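Long-range contact in putative cytidylyltransferase (Burkholderia pseudomallei, PDB 5X9Q), which probably transfers the adenylyl group of ATP to D-glycero-beta-D-manno-heptose 1-phosphate, giving ADP-heptose and diphosphate: residues F17-M30 and A98-E111. Numbering follows the deposited sequence.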
ATOM      1  N   PHE A  17       7.065   9.730  -0.866  1.00 50.50           N
ATOM      2  CA  PHE A  17       6.547   9.028  -2.023  1.00 43.14           C
ATOM      3  C   PHE A  17       5.855   9.976  -2.982  1.00 45.45           C
ATOM      4  O   PHE A  17       5.622   9.632  -4.140  1.00 42.89           O
ATOM      5  CB  PHE A  17       5.591   7.927  -1.575  1.00 37.29           C
ATOM      6  CG  PHE A  17       4.502   8.401  -0.626  1.00 38.43           C
ATOM      7  CD1 PHE A  17       3.430   9.152  -1.079  1.00 36.18           C
ATOM      8  CD2 PHE A  17       4.544   8.049   0.719  1.00 37.31           C
ATOM      9  CE1 PHE A  17       2.432   9.567  -0.211  1.00 31.80           C
ATOM     10  CE2 PHE A  17       3.546   8.441   1.596  1.00 34.29           C
ATOM     11  CZ  PHE A  17       2.487   9.211   1.135  1.00 35.30           C
ATOM     12  N   GLU A  18       5.562  11.184  -2.515  1.00 37.07           N
ATOM     13  CA  GLU A  18       4.910  12.186  -3.350  1.00 38.57           C
ATOM     14  C   GLU A  18       5.760  12.608  -4.554  1.00 41.83           C
ATOM     15  O   GLU A  18       5.289  13.349  -5.417  1.00 41.47           O
ATOM     16  CB  GLU A  18       4.538  13.415  -2.517  1.00 44.25           C
ATOM     17  CG  GLU A  18       3.263  13.254  -1.706  1.00 57.00           C
ATOM     18  CD  GLU A  18       3.119  14.310  -0.629  1.00 66.46           C
ATOM     19  OE1 GLU A  18       3.766  15.371  -0.745  1.00 71.79           O
ATOM     20  OE2 GLU A  18       2.360  14.078   0.335  1.00 60.27           O
ATOM     21  N   ARG A  19       7.005  12.142  -4.613  1.00 40.12           N
ATOM     22  CA  ARG A  19       7.883  12.493  -5.716  1.00 39.14           C
ATOM     23  C   ARG A  19       7.320  11.865  -7.000  1.00 37.00           C
ATOM     24  O   ARG A  19       7.686  12.269  -8.102  1.00 40.38           O
ATOM     25  CB  ARG A  19       9.333  12.137  -5.385  1.00 47.26           C
ATOM     26  CG  ARG A  19       9.590  10.645  -5.247  1.00 42.42           C
ATOM     27  CD  ARG A  19      11.024  10.369  -4.823  1.00 47.48           C
ATOM     28  NE  ARG A  19      11.300   8.939  -4.732  1.00 49.38           N
ATOM     29  CZ  ARG A  19      11.008   8.187  -3.676  1.00 58.93           C
ATOM     30  NH1 ARG A  19      10.428   8.728  -2.614  1.00 54.50           N
ATOM     31  NH2 ARG A  19      11.298   6.892  -3.680  1.00 67.03           N
ATOM     32  N   LYS A  20       6.433  10.877  -6.852  1.00 35.70           N
ATOM     33  CA  LYS A  20       5.839  10.214  -7.992  1.00 35.09           C
ATOM     34  C   LYS A  20       4.656  10.876  -8.676  1.00 35.82           C
ATOM     35  O   LYS A  20       4.322  10.507  -9.805  1.00 33.72           O
ATOM     36  CB  LYS A  20       5.458   8.819  -7.529  1.00 27.93           C
ATOM     37  CG  LYS A  20       6.590   8.084  -6.905  1.00 27.29           C
ATOM     38  CD  LYS A  20       6.172   6.694  -6.518  1.00 28.34           C
ATOM     39  CE  LYS A  20       7.256   6.025  -5.691  1.00 30.72           C
ATOM     40  NZ  LYS A  20       6.853   4.636  -5.270  1.00 31.12           N
ATOM     41  N   LEU A  21       4.027  11.829  -7.994  1.00 33.87           N
ATOM     42  CA  LEU A  21       2.886  12.542  -8.551  1.00 32.95           C
ATOM     43  C   LEU A  21       3.403  13.490  -9.620  1.00 36.11           C
ATOM     44  O   LEU A  21       4.224  14.363  -9.338  1.00 38.76           O
ATOM     45  CB  LEU A  21       2.152  13.320  -7.460  1.00 34.32           C
ATOM     46  CG  LEU A  21       1.874  12.566  -6.158  1.00 37.70           C
ATOM     47  CD1 LEU A  21       1.456  13.529  -5.057  1.00 41.92           C
ATOM     48  CD2 LEU A  21       0.814  11.496  -6.372  1.00 30.40           C
ATOM     49  N   ILE A  22       2.907  13.350 -10.824  1.00 37.20           N
ATOM     50  CA  ILE A  22       3.363  14.141 -11.924  1.00 38.45           C
ATOM     51  C   ILE A  22       2.234  14.555 -12.862  1.00 38.62           C
ATOM     52  O   ILE A  22       1.222  13.921 -12.940  1.00 37.34           O
ATOM     53  CB  ILE A  22       4.430  13.344 -12.678  1.00 36.46           C
ATOM     54  CG1 ILE A  22       4.994  14.117 -13.814  1.00 42.29           C
ATOM     55  CG2 ILE A  22       3.877  12.104 -13.322  1.00 36.20           C
ATOM     56  CD1 ILE A  22       6.379  13.662 -14.138  1.00 43.37           C
ATOM     57  N   THR A  23       2.427  15.646 -13.561  1.00 36.08           N
ATOM     58  CA  THR A  23       1.436  16.107 -14.525  1.00 38.59           C
ATOM     59  C   THR A  23       1.667  15.496 -15.902  1.00 39.18           C
ATOM     60  O   THR A  23       2.789  15.125 -16.249  1.00 44.05           O
ATOM     61  CB  THR A  23       1.444  17.642 -14.651  1.00 42.51           C
ATOM     62  OG1 THR A  23       2.667  18.070 -15.265  1.00 41.91           O
ATOM     63  CG2 THR A  23       1.318  18.289 -13.279  1.00 28.96           C
ATOM     64  N   ARG A  24       0.597  15.394 -16.683  1.00 37.61           N
ATOM     65  CA  ARG A  24       0.678  14.831 -18.018  1.00 38.42           C
ATOM     66  C   ARG A  24       1.801  15.494 -18.827  1.00 45.98           C
ATOM     67  O   ARG A  24       2.559  14.803 -19.520  1.00 41.54           O
ATOM     68  CB  ARG A  24      -0.665  14.946 -18.748  1.00 36.58           C
ATOM     69  CG  ARG A  24      -0.522  14.596 -20.224  1.00 43.68           C
ATOM     70  CD  ARG A  24      -1.792  14.726 -21.051  1.00 39.65           C
ATOM     71  NE  ARG A  24      -2.968  14.179 -20.382  1.00 40.50           N
ATOM     72  CZ  ARG A  24      -4.092  13.861 -21.018  1.00 36.70           C
ATOM     73  NH1 ARG A  24      -4.170  13.992 -22.344  1.00 35.80           N
ATOM     74  NH2 ARG A  24      -5.120  13.372 -20.337  1.00 36.61           N
ATOM     75  N   ASP A  25       1.915  16.822 -18.734  1.00 44.72           N
ATOM     76  CA  ASP A  25       2.932  17.556 -19.501  1.00 45.61           C
ATOM     77  C   ASP A  25       4.334  17.153 -19.057  1.00 41.91           C
ATOM     78  O   ASP A  25       5.208  16.859 -19.881  1.00 45.59           O
ATOM     79  CB  ASP A  25       2.767  19.072 -19.343  1.00 49.31           C
ATOM     80  CG  ASP A  25       1.660  19.642 -20.210  1.00 60.07           C
ATOM     81  OD1 ASP A  25       1.395  19.075 -21.293  1.00 56.48           O
ATOM     82  OD2 ASP A  25       1.067  20.668 -19.809  1.00 67.06           O
ATOM     83  N   ALA A  26       4.538  17.120 -17.748  1.00 40.10           N
ATOM     84  CA  ALA A  26       5.825  16.721 -17.210  1.00 38.17           C
ATOM     85  C   ALA A  26       6.159  15.272 -17.577  1.00 42.50           C
ATOM     86  O   ALA A  26       7.280  14.980 -17.980  1.00 48.93           O
ATOM     87  CB  ALA A  26       5.832  16.893 -15.718  1.00 38.44           C
ATOM     88  N   LEU A  27       5.180  14.377 -17.500  1.00 39.18           N
ATOM     89  CA  LEU A  27       5.436  12.981 -17.835  1.00 37.63           C
ATOM     90  C   LEU A  27       5.763  12.882 -19.316  1.00 38.20           C
ATOM     91  O   LEU A  27       6.601  12.071 -19.720  1.00 36.92           O
ATOM     92  CB  LEU A  27       4.255  12.079 -17.471  1.00 37.48           C
ATOM     93  CG  LEU A  27       4.486  10.594 -17.784  1.00 40.17           C
ATOM     94  CD1 LEU A  27       5.743  10.052 -17.081  1.00 32.53           C
ATOM     95  CD2 LEU A  27       3.283   9.754 -17.412  1.00 33.04           C
ATOM     96  N   ALA A  28       5.089  13.691 -20.130  1.00 39.21           N
ATOM     97  CA  ALA A  28       5.362  13.713 -21.565  1.00 43.58           C
ATOM     98  C   ALA A  28       6.804  14.131 -21.906  1.00 40.86           C
ATOM     99  O   ALA A  28       7.434  13.548 -22.795  1.00 43.42           O
ATOM    100  CB  ALA A  28       4.378  14.629 -22.260  1.00 47.19           C
ATOM    101  N   ALA A  29       7.322  15.130 -21.195  1.00 37.65           N
ATOM    102  CA  ALA A  29       8.696  15.599 -21.389  1.00 35.87           C
ATOM    103  C   ALA A  29       9.743  14.559 -20.977  1.00 43.39           C
ATOM    104  O   ALA A  29      10.810  14.429 -21.584  1.00 36.19           O
ATOM    105  CB  ALA A  29       8.918  16.867 -20.604  1.00 35.89           C
ATOM    106  N   MET A  30       9.402  13.819 -19.936  1.00 40.82           N
ATOM    107  CA  MET A  30      10.266  12.829 -19.340  1.00 40.08           C
ATOM    108  C   MET A  30      10.256  11.493 -20.087  1.00 38.32           C
ATOM    109  O   MET A  30      11.191  10.702 -19.951  1.00 39.63           O
ATOM    110  CB  MET A  30       9.807  12.622 -17.899  1.00 38.94           C
ATOM    111  CG  MET A  30      10.609  11.651 -17.085  1.00 45.49           C
ATOM    112  SD  MET A  30       9.945  11.700 -15.418  1.00 58.00           S
ATOM    113  CE  MET A  30      10.629  13.267 -14.874  1.00 54.99           C
ATOM    114  N   ALA A  98       1.032   6.282  -4.846  1.00 21.64           N
ATOM    115  CA  ALA A  98       2.427   6.692  -4.849  1.00 23.80           C
ATOM    116  C   ALA A  98       3.199   6.071  -3.687  1.00 26.81           C
ATOM    117  O   ALA A  98       4.410   5.870  -3.780  1.00 30.13           O
ATOM    118  CB  ALA A  98       2.537   8.211  -4.814  1.00 22.85           C
ATOM    119  N   ALA A  99       2.495   5.729  -2.614  1.00 26.08           N
ATOM    120  CA  ALA A  99       3.129   5.150  -1.430  1.00 28.76           C
ATOM    121  C   ALA A  99       3.584   3.728  -1.698  1.00 30.41           C
ATOM    122  O   ALA A  99       4.338   3.149  -0.904  1.00 29.56           O
ATOM    123  CB  ALA A  99       2.185   5.184  -0.241  1.00 26.05           C
ATOM    124  N   LEU A 100       3.136   3.175  -2.819  1.00 23.73           N
ATOM    125  CA  LEU A 100       3.430   1.793  -3.167  1.00 27.57           C
ATOM    126  C   LEU A 100       4.838   1.621  -3.730  1.00 28.10           C
ATOM    127  O   LEU A 100       5.297   2.404  -4.573  1.00 26.26           O
ATOM    128  CB  LEU A 100       2.405   1.296  -4.186  1.00 23.84           C
ATOM    129  CG  LEU A 100       0.990   1.244  -3.618  1.00 29.59           C
ATOM    130  CD1 LEU A 100      -0.022   0.876  -4.688  1.00 25.86           C
ATOM    131  CD2 LEU A 100       0.961   0.249  -2.446  1.00 25.33           C
ATOM    132  N   GLU A 101       5.511   0.575  -3.268  1.00 27.77           N
ATOM    133  CA  GLU A 101       6.863   0.283  -3.716  1.00 33.05           C
ATOM    134  C   GLU A 101       6.941   0.053  -5.215  1.00 27.49           C
ATOM    135  O   GLU A 101       7.905   0.455  -5.855  1.00 26.30           O
ATOM    136  CB  GLU A 101       7.421  -0.950  -3.010  1.00 28.92           C
ATOM    137  CG  GLU A 101       8.876  -1.205  -3.393  1.00 36.29           C
ATOM    138  CD  GLU A 101       9.527  -2.292  -2.569  1.00 57.17           C
ATOM    139  OE1 GLU A 101       8.795  -3.154  -2.025  1.00 60.39           O
ATOM    140  OE2 GLU A 101      10.773  -2.265  -2.426  1.00 75.41           O
ATOM    141  N   CYS A 102       5.948  -0.618  -5.779  1.00 22.21           N
ATOM    142  CA  CYS A 102       6.081  -1.018  -7.172  1.00 23.95           C
ATOM    143  C   CYS A 102       5.736   0.066  -8.180  1.00 24.80           C
ATOM    144  O   CYS A 102       6.071  -0.081  -9.346  1.00 29.67           O
ATOM    145  CB  CYS A 102       5.230  -2.253  -7.443  1.00 25.98           C
ATOM    146  SG  CYS A 102       3.476  -1.987  -7.249  1.00 37.42           S
ATOM    147  N   VAL A 103       5.099   1.154  -7.751  1.00 25.51           N
ATOM    148  CA  VAL A 103       4.650   2.215  -8.659  1.00 23.01           C
ATOM    149  C   VAL A 103       5.752   3.242  -8.840  1.00 22.46           C
ATOM    150  O   VAL A 103       6.362   3.659  -7.858  1.00 26.37           O
ATOM    151  CB  VAL A 103       3.362   2.959  -8.118  1.00 24.15           C
ATOM    152  CG1 VAL A 103       3.045   4.194  -8.967  1.00 20.56           C
ATOM    153  CG2 VAL A 103       2.145   2.058  -8.077  1.00 21.96           C
ATOM    154  N   ASP A 104       6.020   3.677 -10.063  1.00 21.17           N
ATOM    155  CA  ASP A 104       7.019   4.735 -10.240  1.00 21.47           C
ATOM    156  C   ASP A 104       6.404   6.114 -10.457  1.00 26.40           C
ATOM    157  O   ASP A 104       6.902   7.103  -9.936  1.00 25.87           O
ATOM    158  CB  ASP A 104       7.940   4.414 -11.414  1.00 21.85           C
ATOM    159  CG  ASP A 104       8.699   3.129 -11.195  1.00 24.42           C
ATOM    160  OD1 ASP A 104       9.705   3.153 -10.443  1.00 30.50           O
ATOM    161  OD2 ASP A 104       8.270   2.086 -11.741  1.00 25.42           O
ATOM    162  N   TRP A 105       5.309   6.185 -11.203  1.00 23.51           N
ATOM    163  CA  TRP A 105       4.729   7.481 -11.533  1.00 27.10           C
ATOM    164  C   TRP A 105       3.219   7.399 -11.472  1.00 25.11           C
ATOM    165  O   TRP A 105       2.633   6.446 -11.961  1.00 24.19           O
ATOM    166  CB  TRP A 105       5.173   7.956 -12.933  1.00 22.99           C
ATOM    167  CG  TRP A 105       6.678   8.034 -13.096  1.00 31.24           C
ATOM    168  CD1 TRP A 105       7.492   7.150 -13.774  1.00 31.01           C
ATOM    169  CD2 TRP A 105       7.547   9.022 -12.535  1.00 30.87           C
ATOM    170  NE1 TRP A 105       8.801   7.550 -13.678  1.00 32.36           N
ATOM    171  CE2 TRP A 105       8.863   8.694 -12.925  1.00 32.67           C
ATOM    172  CE3 TRP A 105       7.340  10.166 -11.751  1.00 33.79           C
ATOM    173  CZ2 TRP A 105       9.966   9.461 -12.545  1.00 39.76           C
ATOM    174  CZ3 TRP A 105       8.437  10.927 -11.380  1.00 35.88           C
ATOM    175  CH2 TRP A 105       9.731  10.574 -11.781  1.00 37.20           C
ATOM    176  N   VAL A 106       2.591   8.405 -10.873  1.00 27.21           N
ATOM    177  CA  VAL A 106       1.133   8.471 -10.817  1.00 26.42           C
ATOM    178  C   VAL A 106       0.664   9.765 -11.499  1.00 26.49           C
ATOM    179  O   VAL A 106       1.101  10.865 -11.128  1.00 29.12           O
ATOM    180  CB  VAL A 106       0.604   8.410  -9.359  1.00 28.00           C
ATOM    181  CG1 VAL A 106      -0.918   8.317  -9.339  1.00 22.81           C
ATOM    182  CG2 VAL A 106       1.237   7.213  -8.610  1.00 24.64           C
ATOM    183  N   VAL A 107      -0.202   9.611 -12.505  1.00 25.99           N
ATOM    184  CA  VAL A 107      -0.725  10.726 -13.305  1.00 28.47           C
ATOM    185  C   VAL A 107      -2.246  10.749 -13.279  1.00 22.49           C
ATOM    186  O   VAL A 107      -2.883   9.711 -13.476  1.00 23.13           O
ATOM    187  CB  VAL A 107      -0.318  10.617 -14.778  1.00 25.16           C
ATOM    188  CG1 VAL A 107      -0.979  11.715 -15.581  1.00 32.93           C
ATOM    189  CG2 VAL A 107       1.141  10.726 -14.903  1.00 34.28           C
ATOM    190  N   GLY A 108      -2.839  11.912 -13.039  1.00 26.18           N
ATOM    191  CA  GLY A 108      -4.289  12.036 -13.148  1.00 26.09           C
ATOM    192  C   GLY A 108      -4.738  12.359 -14.566  1.00 25.75           C
ATOM    193  O   GLY A 108      -3.995  12.993 -15.310  1.00 28.33           O
ATOM    194  N   PHE A 109      -5.958  11.973 -14.937  1.00 27.54           N
ATOM    195  CA  PHE A 109      -6.527  12.414 -16.205  1.00 25.46           C
ATOM    196  C   PHE A 109      -8.000  12.717 -16.012  1.00 29.38           C
ATOM    197  O   PHE A 109      -8.649  12.117 -15.165  1.00 30.91           O
ATOM    198  CB  PHE A 109      -6.329  11.374 -17.319  1.00 27.30           C
ATOM    199  CG  PHE A 109      -7.007  10.064 -17.059  1.00 28.01           C
ATOM    200  CD1 PHE A 109      -6.381   9.075 -16.292  1.00 24.79           C
ATOM    201  CD2 PHE A 109      -8.268   9.807 -17.586  1.00 27.26           C
ATOM    202  CE1 PHE A 109      -7.010   7.850 -16.045  1.00 25.48           C
ATOM    203  CE2 PHE A 109      -8.910   8.585 -17.351  1.00 30.86           C
ATOM    204  CZ  PHE A 109      -8.275   7.600 -16.571  1.00 30.52           C
ATOM    205  N   ASP A 110      -8.507  13.683 -16.783  1.00 36.25           N
ATOM    206  CA  ASP A 110      -9.865  14.215 -16.610  1.00 37.38           C
ATOM    207  C   ASP A 110     -10.912  13.591 -17.537  1.00 38.88           C
ATOM    208  O   ASP A 110     -12.101  13.559 -17.216  1.00 38.10           O
ATOM    209  CB  ASP A 110      -9.855  15.717 -16.853  1.00 36.70           C
ATOM    210  CG  ASP A 110      -9.158  16.479 -15.753  1.00 35.42           C
ATOM    211  OD1 ASP A 110      -9.504  16.299 -14.567  1.00 48.99           O
ATOM    212  OD2 ASP A 110      -8.287  17.302 -16.088  1.00 35.74           O
ATOM    213  N   GLU A 111     -10.470  13.136 -18.706  1.00 33.44           N
ATOM    214  CA  GLU A 111     -11.377  12.565 -19.684  1.00 32.50           C
ATOM    215  C   GLU A 111     -12.036  11.300 -19.134  1.00 32.10           C
ATOM    216  O   GLU A 111     -11.618  10.748 -18.109  1.00 36.04           O
ATOM    217  CB  GLU A 111     -10.659  12.249 -21.006  1.00 36.24           C
ATOM    218  CG  GLU A 111      -9.841  13.393 -21.638  1.00 37.71           C
ATOM    219  CD  GLU A 111      -8.452  13.590 -21.005  1.00 46.10           C
ATOM    220  OE1 GLU A 111      -7.581  12.723 -21.201  1.00 50.48           O
ATOM    221  OE2 GLU A 111      -8.206  14.615 -20.337  1.00 54.06           O
TER
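Lys20 buries its ammonium among backbone carbonyls of the turn between Ala98 and Val103. With CG anti to its own carbonyl carbon (chi1 -53°), the side chain reaches, extended, into the mouth of the loop, past Asp104 O and between Ala98 O and Val103 O. At the far end Lys20 NZ hydrogen-bonds to Val103 O at 2.8 Å and, 23° out of the carbonyl plane, to Ala98 O at 3.1 Å. Leu100 O also stands 2.8 Å from Lys20 NZ. One cation thus draws together the two ends of the loop leading into strand 105-109. Beside it, Ala99 CB sits over the centre of the Phe17 ring in a CH-pi contact, 3.9 Å from the centroid; the Phe17 ring also packs on Val53 of the second subunit.

The backbones then join in a single beta bridge between Leu21 and Val106. Val106 N gives a nearly straight bond to Lys20 O, and Val106 O accepts from Ile22 N at 3.1 Å. Next to the bridge, Met30 lays its sulfur over one face of Trp105, toward the rim of the six-membered ring, a Met-aromatic contact with SD 3.6 Å from CZ2. Val107 CG2 meets both Ile22 CG2 and Leu27 CD2. Further along, Arg24 bends at chi3 (-44°) and offers NH2 within its guanidinium plane to the syn lone pair of Glu111 OE1, a 2.7 Å salt bridge; its NH1 hydrogen-bonds to Ser116 OG.

Strand 105-109 is the outermost strand of this chain's parallel sheet in the cytidylyltransferase-like fold, with strand 65-71 along its inner edge, so the bridge occupies its outer edge. Leu27 of helix 24-30 also touches Ile67 of strand 65-71 and Val121 of helix 115-121.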